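PDB 1C7N: cystalysin from Treponema denticola, which belongs to the class I and II aminotransferase family of pyridoxal-5'-phosphate-dependent proteins and binds pyridoxal-5'-phosphate in its pocket. Local coordinates for residues I118-Y123 against I137-L142; A167-S172 against M199-E204. All coordinates share one frame; numbering follows the deposited sequence.

Interaction 1: residues I118-Y123 against I137-L142; sequences IITPVY and IIECEL. With PLP (pyridoxal-5'-phosphate), chain I.
With chi1 at 63° Thr120 tucks OG1 between its own backbone N and carbonyl carbon, while Glu141 sets CG anti to its N and bends at chi2 (77°), which swings the carboxylate back over the threonine. Thr120 OG1 then donates to Glu141 OE2 at 2.6 Å, arriving from above the carboxylate plane, 42° out of it. The other oxygen, Glu141 OE1, lies 3.4 Å from Pro121 CD, so the carboxylate sits across the Thr-Pro step, whose peptide bond is cis.

Next to this hydrogen bond the backbones pair as parallel strands: Ile118 N reaches Ile138 O, and Cys140 N returns to Ile118 O, both at 3.0 Å. Past the regular strands the pairing resumes with Leu142 N to Thr120 O at 2.7 Å; Thr120 N, by contrast, is buried without a partner. On one side Ile118 CD1 rests on Ile137 CG2; on the other, Ile119 CG2 presses Leu142 CD2 at 3.2 Å, tighter than usual for two carbons.

Pro121 and Val122 lead on to Tyr123, whose ring lies over the pyridine of pyridoxal-5'-phosphate, with PLP C2 3.4 Å above its centre. Here the edge of the central sheet runs into the loop that carries Tyr123, whose ring face covers the pyridine of PLP, as in the large domain of fold-type I PLP-dependent proteins.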
loop_
_atom_site.group_PDB
_atom_site.type_symbol
_atom_site.label_atom_id
_atom_site.label_comp_id
_atom_site.label_asym_id
_atom_site.label_seq_id
_atom_site.Cartn_x
_atom_site.Cartn_y
_atom_site.Cartn_z
ATOM N N ILE A 118 -8.380 6.360 24.222
ATOM C CA ILE A 118 -8.133 4.945 23.975
ATOM C C ILE A 118 -8.268 4.205 25.305
ATOM O O ILE A 118 -7.981 4.758 26.372
ATOM C CB ILE A 118 -6.714 4.685 23.422
ATOM C CG1 ILE A 118 -5.665 5.258 24.379
ATOM C CG2 ILE A 118 -6.583 5.269 22.012
ATOM C CD1 ILE A 118 -4.262 4.784 24.092
ATOM N N ILE A 119 -8.717 2.958 25.233
ATOM C CA ILE A 119 -8.887 2.128 26.414
ATOM C C ILE A 119 -7.650 1.235 26.508
ATOM O O ILE A 119 -7.390 0.415 25.624
ATOM C CB ILE A 119 -10.191 1.306 26.299
ATOM C CG1 ILE A 119 -11.381 2.275 26.234
ATOM C CG2 ILE A 119 -10.331 0.363 27.475
ATOM C CD1 ILE A 119 -12.729 1.613 26.075
ATOM N N THR A 120 -6.887 1.416 27.585
ATOM C CA THR A 120 -5.630 0.706 27.798
ATOM C C THR A 120 -5.629 -0.331 28.924
ATOM O O THR A 120 -6.481 -0.301 29.806
ATOM C CB THR A 120 -4.521 1.719 28.097
ATOM O OG1 THR A 120 -4.828 2.398 29.319
ATOM C CG2 THR A 120 -4.427 2.755 26.975
ATOM N N PRO A 121 -4.661 -1.270 28.903
ATOM C CA PRO A 121 -3.607 -1.396 27.886
ATOM C C PRO A 121 -4.217 -1.799 26.552
ATOM O O PRO A 121 -5.346 -2.286 26.509
ATOM C CB PRO A 121 -2.699 -2.474 28.468
ATOM C CG PRO A 121 -3.666 -3.344 29.217
ATOM C CD PRO A 121 -4.511 -2.311 29.931
ATOM N N VAL A 122 -3.477 -1.617 25.462
ATOM C CA VAL A 122 -4.024 -1.950 24.152
ATOM C C VAL A 122 -2.981 -1.953 23.035
ATOM O O VAL A 122 -1.888 -1.399 23.189
ATOM C CB VAL A 122 -5.147 -0.941 23.786
ATOM C CG1 VAL A 122 -4.544 0.427 23.514
ATOM C CG2 VAL A 122 -5.953 -1.436 22.599
ATOM N N TYR A 123 -3.341 -2.593 21.921
ATOM C CA TYR A 123 -2.516 -2.686 20.710
ATOM C C TYR A 123 -1.684 -1.400 20.601
ATOM O O TYR A 123 -2.227 -0.326 20.360
ATOM C CB TYR A 123 -3.462 -2.840 19.520
ATOM C CG TYR A 123 -2.827 -2.901 18.155
ATOM C CD1 TYR A 123 -1.963 -3.933 17.805
ATOM C CD2 TYR A 123 -3.144 -1.949 17.190
ATOM C CE1 TYR A 123 -1.432 -4.018 16.517
ATOM C CE2 TYR A 123 -2.624 -2.020 15.908
ATOM C CZ TYR A 123 -1.773 -3.054 15.573
ATOM O OH TYR A 123 -1.277 -3.119 14.291
ATOM N N ILE A 137 -2.629 11.656 23.817
ATOM C CA ILE A 137 -3.163 10.345 24.156
ATOM C C ILE A 137 -3.926 10.439 25.471
ATOM O O ILE A 137 -3.341 10.735 26.511
ATOM C CB ILE A 137 -2.035 9.304 24.317
ATOM C CG1 ILE A 137 -1.263 9.165 23.001
ATOM C CG2 ILE A 137 -2.621 7.966 24.740
ATOM C CD1 ILE A 137 -0.068 8.242 23.085
ATOM N N ILE A 138 -5.235 10.200 25.419
ATOM C CA ILE A 138 -6.069 10.253 26.619
ATOM C C ILE A 138 -6.412 8.821 27.014
ATOM O O ILE A 138 -7.214 8.155 26.357
ATOM C CB ILE A 138 -7.375 11.046 26.369
ATOM C CG1 ILE A 138 -7.052 12.403 25.740
ATOM C CG2 ILE A 138 -8.114 11.267 27.684
ATOM C CD1 ILE A 138 -6.129 13.267 26.573
ATOM N N GLU A 139 -5.798 8.350 28.094
ATOM C CA GLU A 139 -6.003 6.986 28.554
ATOM C C GLU A 139 -7.158 6.747 29.514
ATOM O O GLU A 139 -7.311 7.441 30.521
ATOM C CB GLU A 139 -4.718 6.469 29.201
ATOM C CG GLU A 139 -3.527 6.451 28.270
ATOM C CD GLU A 139 -2.250 6.079 28.987
ATOM O OE1 GLU A 139 -2.194 4.983 29.576
ATOM O OE2 GLU A 139 -1.304 6.888 28.964
ATOM N N CYS A 140 -7.965 5.741 29.192
ATOM C CA CYS A 140 -9.085 5.350 30.029
ATOM C C CYS A 140 -8.797 3.890 30.377
ATOM O O CYS A 140 -9.385 2.966 29.810
ATOM C CB CYS A 140 -10.399 5.474 29.259
ATOM S SG CYS A 140 -11.871 5.312 30.299
ATOM N N GLU A 141 -7.870 3.702 31.309
ATOM C CA GLU A 141 -7.428 2.387 31.746
ATOM C C GLU A 141 -8.539 1.390 32.076
ATOM O O GLU A 141 -9.543 1.727 32.710
ATOM C CB GLU A 141 -6.498 2.536 32.952
ATOM C CG GLU A 141 -5.845 1.235 33.404
ATOM C CD GLU A 141 -4.687 0.813 32.519
ATOM O OE1 GLU A 141 -4.215 -0.334 32.675
ATOM O OE2 GLU A 141 -4.239 1.624 31.680
ATOM N N LEU A 142 -8.344 0.152 31.637
ATOM C CA LEU A 142 -9.298 -0.918 31.889
ATOM C C LEU A 142 -9.219 -1.335 33.353
ATOM O O LEU A 142 -8.153 -1.270 33.975
ATOM C CB LEU A 142 -8.981 -2.133 31.016
ATOM C CG LEU A 142 -9.328 -2.089 29.527
ATOM C CD1 LEU A 142 -8.584 -3.192 28.801
ATOM C CD2 LEU A 142 -10.835 -2.236 29.349
HETATM N N1 PLP I . -5.495 -3.343 14.749
HETATM C C2 PLP I . -5.275 -4.298 15.761
HETATM C C2A PLP I . -6.060 -4.070 17.040
HETATM C C3 PLP I . -4.406 -5.424 15.412
HETATM O O3 PLP I . -4.149 -6.229 16.445
HETATM C C4 PLP I . -3.885 -5.526 14.100
HETATM C C4A PLP I . -3.095 -6.683 13.682
HETATM C C5 PLP I . -4.230 -4.456 13.111
HETATM C C6 PLP I . -5.000 -3.387 13.469
HETATM C C5A PLP I . -3.965 -4.794 11.647
HETATM O O4P PLP I . -3.189 -4.011 10.830
HETATM P P PLP I . -3.166 -4.541 9.293
HETATM O O1P PLP I . -2.042 -3.795 8.734
HETATM O O2P PLP I . -4.486 -4.163 8.646
HETATM O O3P PLP I . -2.948 -5.991 9.249
#

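Interaction 2: residues A167-S172 against M199-E204; sequences ALLFCS and MLWSDE. With PLP (pyridoxal-5'-phosphate), chain I.
Strands 167-171 and 199-203 run side by side in parallel, their axes 4.6 Å apart and 18° askew, joined by five backbone hydrogen bonds that alternate from Leu168 N to Met199 O up to Ser172 N to Asp203 O. On the face bearing Ala167, Leu169 and Cys171, the Trp201 indole lies flat against Ala167: CB stands 3.7 Å from the centroid of its six-membered ring, a CH-pi contact over the face. Trp201 CG is anti to its carbonyl carbon (chi1 -54°), which turns the indole back toward Ala167. Leu169 CD1 comes up at the indole edge, close to Trp201 CB, and Trp201 NE1 makes a weak hydrogen bond to Met199 SD, which lies in the ring plane.

Farther along this face Asp203 OD1 comes within 2.6 Å of PLP N1, while Asp203 OD2 accepts a hydrogen bond from Ile205 N. Beside it Cys171 SG touches the PLP methyl carbon C2A at 3.4 Å.

The other face is built from Leu168, Leu200, Phe170 and Ser202. Ser202 OG sits near the plane of the Phe170 ring, at its edge, and is hydrogen-bonded to the anti lone pair of Glu204 OE2 at 2.8 Å. A water takes a hydrogen bond from Ser172 OG and gives one to Glu204 OE2, which also accepts from Phe219 N.

The two strands belong to a beta-alpha-beta unit through helix 183-195. Strand 115-118 flanks the first and strand 230-234 the second, while helix 98-109 packs on the Leu169, Trp201 and Asp203 face.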
loop_
_atom_site.group_PDB
_atom_site.type_symbol
_atom_site.label_atom_id
_atom_site.label_comp_id
_atom_site.label_asym_id
_atom_site.label_seq_id
_atom_site.Cartn_x
_atom_site.Cartn_y
_atom_site.Cartn_z
ATOM N N ALA A 167 -12.285 12.239 19.808
ATOM C CA ALA A 167 -12.756 10.914 19.436
ATOM C C ALA A 167 -12.334 9.800 20.377
ATOM O O ALA A 167 -11.427 9.954 21.198
ATOM C CB ALA A 167 -12.289 10.581 18.014
ATOM N N LEU A 168 -13.018 8.673 20.231
ATOM C CA LEU A 168 -12.751 7.476 21.009
ATOM C C LEU A 168 -12.231 6.398 20.060
ATOM O O LEU A 168 -12.957 5.933 19.180
ATOM C CB LEU A 168 -14.029 6.980 21.691
ATOM C CG LEU A 168 -13.937 5.588 22.328
ATOM C CD1 LEU A 168 -12.822 5.574 23.364
ATOM C CD2 LEU A 168 -15.271 5.220 22.970
ATOM N N LEU A 169 -10.968 6.023 20.230
ATOM C CA LEU A 169 -10.358 4.983 19.407
ATOM C C LEU A 169 -10.607 3.676 20.158
ATOM O O LEU A 169 -9.974 3.400 21.173
ATOM C CB LEU A 169 -8.859 5.251 19.250
ATOM C CG LEU A 169 -8.056 4.350 18.310
ATOM C CD1 LEU A 169 -8.775 4.195 16.973
ATOM C CD2 LEU A 169 -6.668 4.956 18.108
ATOM N N PHE A 170 -11.527 2.877 19.630
ATOM C CA PHE A 170 -11.947 1.629 20.253
ATOM C C PHE A 170 -11.428 0.356 19.578
ATOM O O PHE A 170 -11.362 0.272 18.352
ATOM C CB PHE A 170 -13.478 1.614 20.275
ATOM C CG PHE A 170 -14.072 0.699 21.301
ATOM C CD1 PHE A 170 -13.856 0.920 22.657
ATOM C CD2 PHE A 170 -14.871 -0.374 20.914
ATOM C CE1 PHE A 170 -14.427 0.088 23.613
ATOM C CE2 PHE A 170 -15.443 -1.208 21.857
ATOM C CZ PHE A 170 -15.223 -0.978 23.211
ATOM N N CYS A 171 -11.074 -0.640 20.386
ATOM C CA CYS A 171 -10.584 -1.916 19.853
ATOM C C CYS A 171 -11.597 -2.998 20.231
ATOM O O CYS A 171 -11.847 -3.235 21.419
ATOM C CB CYS A 171 -9.207 -2.247 20.441
ATOM S SG CYS A 171 -8.276 -3.533 19.554
ATOM N N SER A 172 -12.179 -3.653 19.227
ATOM C CA SER A 172 -13.197 -4.671 19.487
ATOM C C SER A 172 -13.286 -5.763 18.416
ATOM O O SER A 172 -13.713 -5.489 17.293
ATOM C CB SER A 172 -14.558 -3.971 19.617
ATOM O OG SER A 172 -15.626 -4.892 19.653
ATOM N N MET A 199 -16.254 11.385 18.228
ATOM C CA MET A 199 -16.448 10.621 17.014
ATOM C C MET A 199 -16.109 9.205 17.466
ATOM O O MET A 199 -15.496 9.036 18.519
ATOM C CB MET A 199 -15.457 11.111 15.957
ATOM C CG MET A 199 -15.810 10.743 14.540
ATOM S SD MET A 199 -14.806 11.691 13.381
ATOM C CE MET A 199 -15.078 10.752 11.884
ATOM N N LEU A 200 -16.512 8.190 16.711
ATOM C CA LEU A 200 -16.186 6.817 17.093
ATOM C C LEU A 200 -15.354 6.116 16.026
ATOM O O LEU A 200 -15.800 5.952 14.889
ATOM C CB LEU A 200 -17.455 5.993 17.351
ATOM C CG LEU A 200 -17.185 4.507 17.637
ATOM C CD1 LEU A 200 -16.419 4.362 18.951
ATOM C CD2 LEU A 200 -18.487 3.741 17.701
ATOM N N TRP A 201 -14.142 5.712 16.398
ATOM C CA TRP A 201 -13.252 4.997 15.492
ATOM C C TRP A 201 -13.122 3.595 16.081
ATOM O O TRP A 201 -12.344 3.377 17.007
ATOM C CB TRP A 201 -11.871 5.661 15.431
ATOM C CG TRP A 201 -11.888 7.129 15.096
ATOM C CD1 TRP A 201 -12.885 7.826 14.467
ATOM C CD2 TRP A 201 -10.844 8.075 15.358
ATOM N NE1 TRP A 201 -12.525 9.144 14.323
ATOM C CE2 TRP A 201 -11.278 9.326 14.862
ATOM C CE3 TRP A 201 -9.583 7.988 15.965
ATOM C CZ2 TRP A 201 -10.499 10.478 14.954
ATOM C CZ3 TRP A 201 -8.806 9.132 16.059
ATOM C CH2 TRP A 201 -9.267 10.363 15.555
ATOM N N SER A 202 -13.888 2.654 15.539
ATOM C CA SER A 202 -13.891 1.282 16.032
ATOM C C SER A 202 -13.066 0.304 15.199
ATOM O O SER A 202 -13.406 0.006 14.046
ATOM C CB SER A 202 -15.333 0.784 16.130
ATOM O OG SER A 202 -15.400 -0.446 16.823
ATOM N N ASP A 203 -11.980 -0.189 15.793
ATOM C CA ASP A 203 -11.093 -1.144 15.132
ATOM C C ASP A 203 -11.590 -2.546 15.465
ATOM O O ASP A 203 -11.424 -3.031 16.588
ATOM C CB ASP A 203 -9.650 -0.949 15.618
ATOM C CG ASP A 203 -8.653 -1.874 14.928
ATOM O OD1 ASP A 203 -7.426 -1.635 15.063
ATOM O OD2 ASP A 203 -9.080 -2.845 14.262
ATOM N N GLU A 204 -12.213 -3.190 14.485
ATOM C CA GLU A 204 -12.756 -4.524 14.687
ATOM C C GLU A 204 -12.095 -5.527 13.742
ATOM O O GLU A 204 -12.751 -6.429 13.211
ATOM C CB GLU A 204 -14.279 -4.491 14.476
ATOM C CG GLU A 204 -14.935 -3.241 15.089
ATOM C CD GLU A 204 -16.443 -3.346 15.263
ATOM O OE1 GLU A 204 -17.079 -4.200 14.609
ATOM O OE2 GLU A 204 -17.000 -2.555 16.054
HETATM N N1 PLP I . -5.495 -3.343 14.749
HETATM C C2 PLP I . -5.275 -4.298 15.761
HETATM C C2A PLP I . -6.060 -4.070 17.040
HETATM C C3 PLP I . -4.406 -5.424 15.412
HETATM O O3 PLP I . -4.149 -6.229 16.445
HETATM C C4 PLP I . -3.885 -5.526 14.100
HETATM C C4A PLP I . -3.095 -6.683 13.682
HETATM C C5 PLP I . -4.230 -4.456 13.111
HETATM C C6 PLP I . -5.000 -3.387 13.469
HETATM C C5A PLP I . -3.965 -4.794 11.647
HETATM O O4P PLP I . -3.189 -4.011 10.830
HETATM P P PLP I . -3.166 -4.541 9.293
HETATM O O1P PLP I . -2.042 -3.795 8.734
HETATM O O2P PLP I . -4.486 -4.163 8.646
HETATM O O3P PLP I . -2.948 -5.991 9.249
HETATM O O HOH W 1 -17.669 -3.763 18.363
#

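Overall arrangement
Following the chain from the N terminus, strand 115-118 runs into the loop 119-123, helix 125-131 follows, and the chain returns along 136-139, where interaction 1 closes its loop at the outermost strand of the central sheet. Interaction 2 comes later and in series: strand 165-171 leads through helix 183-195 to strand 199-203. Neither loop contains or crosses the other. They meet within one sheet, since strand 165-171 lies next to 115-118: Ile119 CD1 packs on Phe170 CE1 at 3.4 Å, and Ile118 CG2 on Leu169 CB. Together they join four adjacent strands, and PLP is touched by Tyr123 on the loop after 115-118 and by Cys171 and Asp203 at the strand ends.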